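Local coordinates for protein putative isomerase (Streptomyces coelicolor A3, PDB 2OQH) that probably acts as an enolase-superfamily sugar-acid enzyme, perhaps dehydrating D-glucarate to 5-dehydro-4-deoxy-D-glucarate, at residues Y272-I277 with K281-H286. Residues are numbered along the deposited sequence; the frame is centred on the assembly and turned at random.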
loop_
_atom_site.group_PDB
_atom_site.type_symbol
_atom_site.label_atom_id
_atom_site.label_comp_id
_atom_site.label_asym_id
_atom_site.label_seq_id
_atom_site.Cartn_x
_atom_site.Cartn_y
_atom_site.Cartn_z
ATOM N N TYR A 272 -5.461 0.578 3.865
ATOM C CA TYR A 272 -6.258 1.739 3.541
ATOM C C TYR A 272 -7.263 1.490 2.440
ATOM O O TYR A 272 -8.248 2.219 2.320
ATOM C CB TYR A 272 -5.305 2.890 3.222
ATOM C CG TYR A 272 -4.303 2.989 4.344
ATOM C CD1 TYR A 272 -4.710 3.387 5.616
ATOM C CD2 TYR A 272 -3.009 2.498 4.194
ATOM C CE1 TYR A 272 -3.864 3.276 6.714
ATOM C CE2 TYR A 272 -2.147 2.379 5.294
ATOM C CZ TYR A 272 -2.586 2.767 6.553
ATOM O OH TYR A 272 -1.773 2.606 7.659
ATOM N N LYS A 273 -7.036 0.444 1.656
ATOM C CA LYS A 273 -7.953 0.099 0.582
ATOM C C LYS A 273 -9.007 -0.906 1.078
ATOM O O LYS A 273 -10.162 -0.869 0.655
ATOM C CB LYS A 273 -7.159 -0.480 -0.599
ATOM C CG LYS A 273 -7.986 -0.834 -1.829
ATOM C CD LYS A 273 -7.096 -1.350 -2.974
ATOM C CE LYS A 273 -6.366 -0.228 -3.698
ATOM N NZ LYS A 273 -7.026 0.115 -4.988
ATOM N N TRP A 274 -8.600 -1.783 1.994
ATOM C CA TRP A 274 -9.476 -2.813 2.547
ATOM C C TRP A 274 -10.175 -2.462 3.868
ATOM O O TRP A 274 -10.922 -3.269 4.421
ATOM C CB TRP A 274 -8.685 -4.117 2.688
ATOM C CG TRP A 274 -8.336 -4.705 1.345
ATOM C CD1 TRP A 274 -7.485 -4.177 0.416
ATOM C CD2 TRP A 274 -8.899 -5.880 0.747
ATOM N NE1 TRP A 274 -7.488 -4.945 -0.726
ATOM C CE2 TRP A 274 -8.345 -5.999 -0.549
ATOM C CE3 TRP A 274 -9.820 -6.847 1.180
ATOM C CZ2 TRP A 274 -8.686 -7.048 -1.420
ATOM C CZ3 TRP A 274 -10.160 -7.891 0.311
ATOM C CH2 TRP A 274 -9.592 -7.979 -0.971
ATOM N N GLY A 275 -9.911 -1.266 4.382
ATOM C CA GLY A 275 -10.575 -0.829 5.595
ATOM C C GLY A 275 -9.977 -1.143 6.954
ATOM O O GLY A 275 -10.537 -0.726 7.969
ATOM N N GLY A 276 -8.862 -1.860 7.006
ATOM C CA GLY A 276 -8.291 -2.157 8.307
ATOM C C GLY A 276 -7.216 -3.223 8.349
ATOM O O GLY A 276 -6.911 -3.876 7.346
ATOM N N ILE A 277 -6.648 -3.396 9.538
ATOM C CA ILE A 277 -5.591 -4.364 9.766
ATOM C C ILE A 277 -6.083 -5.806 9.780
ATOM O O ILE A 277 -5.478 -6.675 9.153
ATOM C CB ILE A 277 -4.857 -4.046 11.079
ATOM C CG1 ILE A 277 -4.051 -2.753 10.892
ATOM C CG2 ILE A 277 -3.977 -5.219 11.500
ATOM C CD1 ILE A 277 -3.261 -2.329 12.093
ATOM N N LYS A 281 -5.044 -9.023 7.418
ATOM C CA LYS A 281 -4.545 -10.297 7.939
ATOM C C LYS A 281 -5.458 -11.390 7.381
ATOM O O LYS A 281 -5.010 -12.488 7.054
ATOM C CB LYS A 281 -4.600 -10.330 9.470
ATOM C CG LYS A 281 -3.667 -9.350 10.168
ATOM C CD LYS A 281 -2.219 -9.776 10.033
ATOM C CE LYS A 281 -1.944 -11.043 10.829
ATOM N NZ LYS A 281 -0.494 -11.358 10.853
ATOM N N ALA A 282 -6.745 -11.077 7.279
ATOM C CA ALA A 282 -7.722 -12.020 6.746
ATOM C C ALA A 282 -7.370 -12.347 5.293
ATOM O O ALA A 282 -7.340 -13.512 4.891
ATOM C CB ALA A 282 -9.119 -11.420 6.824
ATOM N N LEU A 283 -7.096 -11.305 4.517
ATOM C CA LEU A 283 -6.745 -11.472 3.116
ATOM C C LEU A 283 -5.513 -12.361 2.962
ATOM O O LEU A 283 -5.431 -13.170 2.032
ATOM C CB LEU A 283 -6.503 -10.104 2.471
ATOM C CG LEU A 283 -6.149 -10.062 0.982
ATOM C CD1 LEU A 283 -7.102 -10.945 0.179
ATOM C CD2 LEU A 283 -6.212 -8.614 0.499
ATOM N N ALA A 284 -4.556 -12.215 3.875
ATOM C CA ALA A 284 -3.341 -13.020 3.827
ATOM C C ALA A 284 -3.733 -14.489 3.973
ATOM O O ALA A 284 -3.205 -15.361 3.279
ATOM C CB ALA A 284 -2.392 -12.608 4.947
ATOM N N ALA A 285 -4.667 -14.755 4.878
ATOM C CA ALA A 285 -5.133 -16.119 5.087
ATOM C C ALA A 285 -5.764 -16.635 3.787
ATOM O O ALA A 285 -5.473 -17.746 3.346
ATOM C CB ALA A 285 -6.155 -16.157 6.227
ATOM N N HIS A 286 -6.628 -15.818 3.185
ATOM C CA HIS A 286 -7.290 -16.183 1.932
ATOM C C HIS A 286 -6.275 -16.531 0.845
ATOM O O HIS A 286 -6.453 -17.498 0.103
ATOM C CB HIS A 286 -8.182 -15.040 1.429
ATOM C CG HIS A 286 -9.512 -14.944 2.120
ATOM N ND1 HIS A 286 -9.639 -14.720 3.474
ATOM C CD2 HIS A 286 -10.774 -14.991 1.629
ATOM C CE1 HIS A 286 -10.921 -14.629 3.785
ATOM N NE2 HIS A 286 -11.632 -14.790 2.684
#
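Leu283 lays its CD2 methyl over one face of the Trp274 indole, a compact example of how a helix can pack back on the short helical turn 271-274 that precedes it. Leu283 CD2 stands 3.5 Å from the centroid of the six-membered ring of Trp274 and only 14° off its normal, a CH-pi contact displaced a little toward the rim, with CZ2 and CE2 of Trp274 closest. The second branch of Leu283, CD1, approaches only the outer corner of the ring, lying 4.0 Å from Trp274 CH2. With CG anti to the backbone N (chi1 -179°), the leucine fork places CD2 over the indole, and the two side chains cross at about a right angle. Trp274 also meets Phe252 edge-to-face, while Leu283 rests on Met294 of strand 293-296, so the pair links the end of helix 271-274 with strand 293-296.

Between helix 271-274 and helix 277-289, Gly275, with positive phi, and Gly276, at the N-cap, turn the chain from one helix into the next. In the first turn of helix 277-289, Lys281 N donates to Ile277 O at 3.0 Å, a fairly straight bond lying in the carbonyl plane. Lys281 CG sits beside that same oxygen, 3.4 Å from Ile277 O, because chi1 keeps it next to the backbone N. Further bends at chi2 and chi3 carry NZ to Ser315 OG, Thr316 OG1 and Leu120 O, three acceptors that hold the ammonium group. Farther along, His286 ND1 folds back onto Ala282 O (3.0 Å), arriving from above the carbonyl plane, and this oxygen also accepts the helical bond from His286 N.

Strand 266-269, the short helix 271-274, helix 277-289 and the parallel strand 293-296 form a beta-alpha-beta crossover, the repeating connection of the TIM-type barrel in the enolase superfamily.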